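Local coordinates for protein glutamine synthetase (Helicobacter pylori, PDB 5ZLI) that belongs to the glutamine synthetase family, type I-beta, and joins a beta-grasp domain to a catalytic domain in a twelve-subunit assembly, at residues A138-F143 with Q246-V251; T204-V209 with G229-K234. One frame throughout, in Å; residues are numbered along the deposited sequence.

How the contacts relate
The two contacts lie side by side in the catalytic domain, their centres about 9 Å apart, and both pack a helix onto the same curved beta sheet. Strand 133-145, used by contact 1, pairs antiparallel with strand 228-237, used by contact 2; between them F142 O and G229 N lie 2.9 Å apart, a probable hydrogen bond. The helices meet as well, with V251 CG1 3.5 Å from V209 CG1. Strand 228-237 runs straight on into helix 238-258, so the chain passes from contact 2 to the helix of contact 1. E139 OE1 and E230 OE1 come within 2.9 Å, two like charges brought close where the strands pair.

Contact 1: A138-F143 with Q246-V251; sequences AENEFF and QKLKYV
N140 and L248 meet where helix 238-258 lies against a strand of the catalytic domain's curved sheet, an alpha-on-beta packing. The touch is light: L248 CD1 comes nearest N140 CB, at 4.0 Å, with the amide nitrogen N140 ND2 only slightly farther from that methyl, at 4.3 Å. L248 places its CG anti to its own backbone N (chi1 177°), which sends the branch out from the helix to the strand. K249 adds a second approach. Its nearly fully extended chain runs past the asparagine, with CE 4.3 Å from N140 OD1, and the nearest pair of CA atoms, those of N140 and K249, is 8.3 Å apart.

Farther out, F265 packs on both N140 and L248, and L210 of helix 200-212 lies against the same leucine. M278 of the adjacent strand 278-286 also touches N140, while C481 of a second subunit packs on K249. No hydrogen bond joins the two segments directly; N140 and K249 instead share S373. That serine receives K249 NZ on its backbone O, and its side-chain OG is hydrogen-bonded to N140 OD1.

Contact 2: T204-V209 with G229-K234; sequences TEIVKV and GEVGVK
I206 and V207, on one face of helix 200-212, close over V231 of the sheet in a small, wholly apolar alpha-on-beta contact of the catalytic domain. Following the strand from its start, G229 has no side chain to offer the helix, and its backbone belongs to the pairing with strand 133-145. E230 comes next, and its carboxylate lies near those of E139, E141 and E223, whereas the following residue, V231, turns its side chain to the helix.

V231 carries the whole contact from this side. With its CG1 anti to the backbone N (chi1 178°), it presents both methyls to the helix, and V207 CG1 seats between them, 3.7 Å from V231 CG1 and 3.7 Å from V231 CG2. The second of these methyls also meets the residue preceding V207, I206, whose CG2 stands 4.3 Å from V231 CG2. G232 then hydrogen-bonds through its backbone with F218 and V219, V233 leans on L215, and K234, at a break in the strand, hydrogen-bonds through its backbone with E216.

T217 and V220 of strand 217-222 touch both valines of the contact, I206 also packs on V252 and V255 of helix 238-258, and F26 of a neighbouring subunit packs on V207, so helix 200-212 lies between its own sheet, helix 238-258 and that subunit.

Contact 1: A138-F143 with Q246-V251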
ATOM      1  N   ALA B 138     -28.525 -30.348  34.078  1.00 40.99           N
ATOM      2  CA  ALA B 138     -27.414 -30.337  33.132  1.00 47.35           C
ATOM      3  C   ALA B 138     -26.494 -29.138  33.363  1.00 49.00           C
ATOM      4  O   ALA B 138     -26.953 -28.023  33.641  1.00 49.20           O
ATOM      5  CB  ALA B 138     -27.926 -30.314  31.685  1.00 41.85           C
ATOM      6  N   GLU B 139     -25.186 -29.382  33.269  1.00 43.09           N
ATOM      7  CA  GLU B 139     -24.185 -28.321  33.223  1.00 38.61           C
ATOM      8  C   GLU B 139     -23.658 -28.306  31.791  1.00 40.77           C
ATOM      9  O   GLU B 139     -22.880 -29.192  31.408  1.00 40.98           O
ATOM     10  CB  GLU B 139     -23.040 -28.605  34.191  1.00 38.86           C
ATOM     11  CG  GLU B 139     -23.431 -29.048  35.599  1.00 45.46           C
ATOM     12  CD  GLU B 139     -22.234 -29.660  36.349  1.00 47.64           C
ATOM     13  OE1 GLU B 139     -21.141 -29.737  35.746  1.00 47.09           O
ATOM     14  OE2 GLU B 139     -22.384 -30.089  37.517  1.00 49.49           O
ATOM     15  N   ASN B 140     -24.039 -27.295  31.004  1.00 34.43           N
ATOM     16  CA  ASN B 140     -23.573 -27.203  29.614  1.00 27.98           C
ATOM     17  C   ASN B 140     -22.411 -26.222  29.543  1.00 26.22           C
ATOM     18  O   ASN B 140     -22.600 -25.015  29.379  1.00 25.92           O
ATOM     19  CB  ASN B 140     -24.671 -26.771  28.654  1.00 26.00           C
ATOM     20  CG  ASN B 140     -25.780 -27.774  28.543  1.00 30.98           C
ATOM     21  OD1 ASN B 140     -25.733 -28.672  27.700  1.00 28.04           O
ATOM     22  ND2 ASN B 140     -26.812 -27.610  29.375  1.00 34.19           N
ATOM     23  N   GLU B 141     -21.198 -26.760  29.634  1.00 32.21           N
ATOM     24  CA  GLU B 141     -20.006 -25.972  29.346  1.00 32.60           C
ATOM     25  C   GLU B 141     -20.029 -25.509  27.891  1.00 28.07           C
ATOM     26  O   GLU B 141     -20.490 -26.230  26.996  1.00 26.66           O
ATOM     27  CB  GLU B 141     -18.730 -26.777  29.645  1.00 30.64           C
ATOM     28  CG  GLU B 141     -18.663 -27.293  31.096  1.00 37.90           C
ATOM     29  CD  GLU B 141     -17.430 -28.160  31.431  1.00 39.84           C
ATOM     30  OE1 GLU B 141     -16.888 -28.826  30.522  1.00 41.61           O
ATOM     31  OE2 GLU B 141     -17.062 -28.244  32.632  1.00 38.25           O
ATOM     32  N   PHE B 142     -19.521 -24.295  27.669  1.00 25.35           N
ATOM     33  CA  PHE B 142     -19.538 -23.652  26.367  1.00 24.14           C
ATOM     34  C   PHE B 142     -18.294 -22.803  26.192  1.00 25.08           C
ATOM     35  O   PHE B 142     -17.418 -22.753  27.047  1.00 23.93           O
ATOM     36  CB  PHE B 142     -20.762 -22.780  26.197  1.00 27.36           C
ATOM     37  CG  PHE B 142     -20.852 -21.681  27.207  1.00 27.69           C
ATOM     38  CD1 PHE B 142     -20.143 -20.514  27.045  1.00 25.48           C
ATOM     39  CD2 PHE B 142     -21.683 -21.818  28.303  1.00 23.08           C
ATOM     40  CE1 PHE B 142     -20.238 -19.504  27.981  1.00 26.84           C
ATOM     41  CE2 PHE B 142     -21.795 -20.829  29.204  1.00 27.07           C
ATOM     42  CZ  PHE B 142     -21.060 -19.654  29.055  1.00 29.60           C
ATOM     43  N   PHE B 143     -18.216 -22.162  25.039  1.00 27.34           N
ATOM     44  CA  PHE B 143     -17.084 -21.346  24.653  1.00 23.24           C
ATOM     45  C   PHE B 143     -17.609 -20.064  24.048  1.00 28.19           C
ATOM     46  O   PHE B 143     -18.601 -20.063  23.318  1.00 29.14           O
ATOM     47  CB  PHE B 143     -16.190 -22.023  23.614  1.00 19.59           C
ATOM     48  CG  PHE B 143     -15.259 -23.043  24.172  1.00 21.70           C
ATOM     49  CD1 PHE B 143     -13.984 -22.673  24.607  1.00 21.76           C
ATOM     50  CD2 PHE B 143     -15.640 -24.373  24.253  1.00 19.03           C
ATOM     51  CE1 PHE B 143     -13.112 -23.610  25.127  1.00 24.23           C
ATOM     52  CE2 PHE B 143     -14.773 -25.324  24.764  1.00 23.50           C
ATOM     53  CZ  PHE B 143     -13.502 -24.948  25.206  1.00 22.10           C
ATOM     54  N   GLN B 246     -32.545 -25.837  25.979  1.00 30.93           N
ATOM     55  CA  GLN B 246     -32.796 -25.060  24.755  1.00 29.02           C
ATOM     56  C   GLN B 246     -32.742 -23.551  25.015  1.00 25.34           C
ATOM     57  O   GLN B 246     -32.105 -22.811  24.262  1.00 27.86           O
ATOM     58  CB  GLN B 246     -34.145 -25.422  24.103  1.00 24.92           C
ATOM     59  CG  GLN B 246     -34.269 -26.824  23.509  1.00 25.18           C
ATOM     60  CD  GLN B 246     -33.158 -27.196  22.509  1.00 29.10           C
ATOM     61  OE1 GLN B 246     -32.040 -27.508  22.915  1.00 33.21           O
ATOM     62  NE2 GLN B 246     -33.450 -27.110  21.208  1.00 26.61           N
ATOM     63  N   LYS B 247     -33.413 -23.077  26.072  1.00 28.73           N
ATOM     64  CA  LYS B 247     -33.376 -21.648  26.413  1.00 29.06           C
ATOM     65  C   LYS B 247     -31.944 -21.182  26.693  1.00 27.42           C
ATOM     66  O   LYS B 247     -31.491 -20.180  26.132  1.00 24.87           O
ATOM     67  CB  LYS B 247     -34.259 -21.353  27.623  1.00 28.34           C
ATOM     68  CG  LYS B 247     -35.760 -21.501  27.464  1.00 29.38           C
ATOM     69  CD  LYS B 247     -36.430 -20.757  28.658  1.00 36.81           C
ATOM     70  CE  LYS B 247     -37.893 -21.125  28.862  1.00 36.86           C
ATOM     71  NZ  LYS B 247     -38.529 -20.373  29.954  1.00 30.75           N
ATOM     72  N   LEU B 248     -31.254 -21.859  27.623  1.00 24.52           N
ATOM     73  CA  LEU B 248     -29.860 -21.564  27.953  1.00 23.06           C
ATOM     74  C   LEU B 248     -28.954 -21.467  26.720  1.00 26.66           C
ATOM     75  O   LEU B 248     -28.181 -20.505  26.590  1.00 25.39           O
ATOM     76  CB  LEU B 248     -29.339 -22.628  28.929  1.00 22.57           C
ATOM     77  CG  LEU B 248     -27.921 -22.784  29.527  1.00 18.30           C
ATOM     78  CD1 LEU B 248     -26.876 -23.390  28.591  1.00 17.84           C
ATOM     79  CD2 LEU B 248     -27.412 -21.476  29.984  1.00 25.17           C
ATOM     80  N   LYS B 249     -28.997 -22.468  25.821  1.00 21.50           N
ATOM     81  CA  LYS B 249     -28.172 -22.403  24.604  1.00 23.50           C
ATOM     82  C   LYS B 249     -28.462 -21.134  23.799  1.00 21.37           C
ATOM     83  O   LYS B 249     -27.549 -20.395  23.423  1.00 23.60           O
ATOM     84  CB  LYS B 249     -28.380 -23.659  23.741  1.00 27.41           C
ATOM     85  CG  LYS B 249     -27.662 -24.951  24.239  1.00 22.10           C
ATOM     86  CD  LYS B 249     -27.991 -26.142  23.329  1.00 30.64           C
ATOM     87  CE  LYS B 249     -27.469 -27.489  23.897  1.00 40.94           C
ATOM     88  NZ  LYS B 249     -27.910 -28.736  23.131  1.00 32.91           N
ATOM     89  N   TYR B 250     -29.734 -20.839  23.591  1.00 22.61           N
ATOM     90  CA  TYR B 250     -30.148 -19.615  22.916  1.00 20.68           C
ATOM     91  C   TYR B 250     -29.641 -18.367  23.637  1.00 24.01           C
ATOM     92  O   TYR B 250     -29.224 -17.400  22.996  1.00 23.51           O
ATOM     93  CB  TYR B 250     -31.676 -19.624  22.843  1.00 20.45           C
ATOM     94  CG  TYR B 250     -32.338 -18.387  22.326  1.00 27.33           C
ATOM     95  CD1 TYR B 250     -32.085 -17.911  21.048  1.00 27.82           C
ATOM     96  CD2 TYR B 250     -33.275 -17.703  23.114  1.00 32.52           C
ATOM     97  CE1 TYR B 250     -32.728 -16.767  20.561  1.00 30.19           C
ATOM     98  CE2 TYR B 250     -33.923 -16.544  22.633  1.00 33.36           C
ATOM     99  CZ  TYR B 250     -33.640 -16.093  21.358  1.00 30.91           C
ATOM    100  OH  TYR B 250     -34.264 -14.976  20.881  1.00 34.17           O
ATOM    101  N   VAL B 251     -29.660 -18.369  24.974  1.00 24.46           N
ATOM    102  CA  VAL B 251     -29.386 -17.142  25.713  1.00 25.25           C
ATOM    103  C   VAL B 251     -27.917 -16.791  25.646  1.00 21.34           C
ATOM    104  O   VAL B 251     -27.550 -15.617  25.593  1.00 20.42           O
ATOM    105  CB  VAL B 251     -29.884 -17.245  27.165  1.00 29.27           C
ATOM    106  CG1 VAL B 251     -29.414 -16.061  27.964  1.00 22.72           C
ATOM    107  CG2 VAL B 251     -31.396 -17.285  27.195  1.00 31.52           C
TER

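Contact 2: T204-V209 with G229-K234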
ATOM      1  N   THR B 204     -21.631 -12.907  33.687  1.00 31.47           N
ATOM      2  CA  THR B 204     -22.601 -12.256  34.543  1.00 34.74           C
ATOM      3  C   THR B 204     -23.816 -11.776  33.756  1.00 35.92           C
ATOM      4  O   THR B 204     -24.944 -11.812  34.266  1.00 40.67           O
ATOM      5  CB  THR B 204     -21.913 -11.108  35.268  1.00 42.05           C
ATOM      6  OG1 THR B 204     -20.973 -11.654  36.204  1.00 45.56           O
ATOM      7  CG2 THR B 204     -22.899 -10.301  35.999  1.00 38.20           C
ATOM      8  N   GLU B 205     -23.613 -11.295  32.524  1.00 30.72           N
ATOM      9  CA  GLU B 205     -24.745 -10.827  31.720  1.00 35.59           C
ATOM     10  C   GLU B 205     -25.602 -11.984  31.221  1.00 35.43           C
ATOM     11  O   GLU B 205     -26.805 -11.818  30.997  1.00 34.65           O
ATOM     12  CB  GLU B 205     -24.254  -9.974  30.553  1.00 42.53           C
ATOM     13  CG  GLU B 205     -25.331  -9.550  29.537  1.00 42.07           C
ATOM     14  CD  GLU B 205     -24.743  -8.652  28.430  1.00 56.13           C
ATOM     15  OE1 GLU B 205     -23.489  -8.519  28.399  1.00 51.78           O
ATOM     16  OE2 GLU B 205     -25.513  -8.103  27.590  1.00 48.12           O
ATOM     17  N   ILE B 206     -24.995 -13.147  30.995  1.00 35.70           N
ATOM     18  CA  ILE B 206     -25.758 -14.341  30.627  1.00 30.34           C
ATOM     19  C   ILE B 206     -26.747 -14.731  31.729  1.00 32.22           C
ATOM     20  O   ILE B 206     -27.960 -14.786  31.512  1.00 33.86           O
ATOM     21  CB  ILE B 206     -24.788 -15.483  30.280  1.00 26.82           C
ATOM     22  CG1 ILE B 206     -24.174 -15.166  28.904  1.00 32.87           C
ATOM     23  CG2 ILE B 206     -25.452 -16.826  30.339  1.00 23.03           C
ATOM     24  CD1 ILE B 206     -22.990 -15.989  28.483  1.00 22.08           C
ATOM     25  N   VAL B 207     -26.254 -15.005  32.933  1.00 36.71           N
ATOM     26  CA  VAL B 207     -27.183 -15.420  33.977  1.00 36.49           C
ATOM     27  C   VAL B 207     -28.209 -14.330  34.294  1.00 32.73           C
ATOM     28  O   VAL B 207     -29.304 -14.626  34.772  1.00 35.36           O
ATOM     29  CB  VAL B 207     -26.418 -15.897  35.223  1.00 33.75           C
ATOM     30  CG1 VAL B 207     -25.137 -16.610  34.819  1.00 29.47           C
ATOM     31  CG2 VAL B 207     -26.148 -14.762  36.090  1.00 33.40           C
ATOM     32  N   LYS B 208     -27.909 -13.067  34.033  1.00 29.99           N
ATOM     33  CA  LYS B 208     -28.993 -12.103  34.167  1.00 34.26           C
ATOM     34  C   LYS B 208     -30.115 -12.438  33.197  1.00 34.04           C
ATOM     35  O   LYS B 208     -31.293 -12.403  33.556  1.00 37.13           O
ATOM     36  CB  LYS B 208     -28.493 -10.679  33.950  1.00 35.61           C
ATOM     37  CG  LYS B 208     -27.983 -10.043  35.217  1.00 38.44           C
ATOM     38  CD  LYS B 208     -29.078 -10.080  36.261  1.00 44.86           C
ATOM     39  CE  LYS B 208     -28.527 -10.386  37.642  1.00 52.13           C
ATOM     40  NZ  LYS B 208     -27.812  -9.198  38.176  1.00 52.88           N
ATOM     41  N   VAL B 209     -29.764 -12.835  31.980  1.00 34.48           N
ATOM     42  CA  VAL B 209     -30.790 -13.088  30.989  1.00 33.58           C
ATOM     43  C   VAL B 209     -31.373 -14.476  31.168  1.00 36.18           C
ATOM     44  O   VAL B 209     -32.551 -14.695  30.859  1.00 42.95           O
ATOM     45  CB  VAL B 209     -30.255 -12.868  29.570  1.00 34.32           C
ATOM     46  CG1 VAL B 209     -31.336 -13.210  28.549  1.00 39.50           C
ATOM     47  CG2 VAL B 209     -29.830 -11.441  29.398  1.00 32.24           C
ATOM     48  N   GLY B 229     -16.681 -21.653  29.610  1.00 26.48           N
ATOM     49  CA  GLY B 229     -17.517 -21.129  30.673  1.00 31.65           C
ATOM     50  C   GLY B 229     -18.615 -22.118  30.979  1.00 33.65           C
ATOM     51  O   GLY B 229     -18.777 -23.125  30.287  1.00 38.14           O
ATOM     52  N   GLU B 230     -19.378 -21.816  32.025  1.00 27.78           N
ATOM     53  CA  GLU B 230     -20.394 -22.739  32.506  1.00 33.98           C
ATOM     54  C   GLU B 230     -21.328 -21.980  33.452  1.00 33.52           C
ATOM     55  O   GLU B 230     -20.889 -21.109  34.208  1.00 29.49           O
ATOM     56  CB  GLU B 230     -19.712 -23.907  33.241  1.00 37.99           C
ATOM     57  CG  GLU B 230     -20.449 -25.261  33.367  1.00 37.28           C
ATOM     58  CD  GLU B 230     -19.687 -26.203  34.312  1.00 38.04           C
ATOM     59  OE1 GLU B 230     -19.999 -27.418  34.401  1.00 42.75           O
ATOM     60  OE2 GLU B 230     -18.722 -25.712  34.936  1.00 40.27           O
ATOM     61  N   VAL B 231     -22.608 -22.350  33.434  1.00 34.77           N
ATOM     62  CA  VAL B 231     -23.590 -21.830  34.380  1.00 38.01           C
ATOM     63  C   VAL B 231     -24.379 -23.015  34.924  1.00 38.10           C
ATOM     64  O   VAL B 231     -24.838 -23.875  34.163  1.00 34.56           O
ATOM     65  CB  VAL B 231     -24.536 -20.790  33.744  1.00 38.53           C
ATOM     66  CG1 VAL B 231     -25.574 -20.307  34.766  1.00 36.28           C
ATOM     67  CG2 VAL B 231     -23.750 -19.619  33.188  1.00 36.03           C
ATOM     68  N   GLY B 232     -24.502 -23.074  36.248  1.00 36.90           N
ATOM     69  CA  GLY B 232     -25.327 -24.069  36.902  1.00 45.38           C
ATOM     70  C   GLY B 232     -26.768 -23.606  36.993  1.00 49.90           C
ATOM     71  O   GLY B 232     -27.045 -22.520  37.510  1.00 49.94           O
ATOM     72  N   VAL B 233     -27.689 -24.448  36.507  1.00 50.24           N
ATOM     73  CA  VAL B 233     -29.116 -24.163  36.500  1.00 47.95           C
ATOM     74  C   VAL B 233     -29.822 -25.153  37.429  1.00 47.46           C
ATOM     75  O   VAL B 233     -29.311 -26.228  37.750  1.00 46.97           O
ATOM     76  CB  VAL B 233     -29.693 -24.227  35.068  1.00 46.86           C
ATOM     77  CG1 VAL B 233     -29.295 -23.012  34.295  1.00 48.95           C
ATOM     78  CG2 VAL B 233     -29.175 -25.445  34.352  1.00 47.48           C
ATOM     79  N   LYS B 234     -30.999 -24.765  37.898  1.00 45.97           N
ATOM     80  CA  LYS B 234     -31.746 -25.645  38.783  1.00 51.60           C
ATOM     81  C   LYS B 234     -32.112 -26.938  38.058  1.00 55.21           C
ATOM     82  O   LYS B 234     -32.472 -26.920  36.878  1.00 58.96           O
ATOM     83  CB  LYS B 234     -33.009 -24.938  39.296  1.00 48.77           C
ATOM     84  CG  LYS B 234     -33.272 -25.167  40.779  1.00 55.35           C
ATOM     85  CD  LYS B 234     -34.761 -25.096  41.132  1.00 67.99           C
ATOM     86  CE  LYS B 234     -35.102 -25.869  42.434  1.00 67.01           C
ATOM     87  NZ  LYS B 234     -35.235 -27.366  42.318  1.00 58.98           N
TER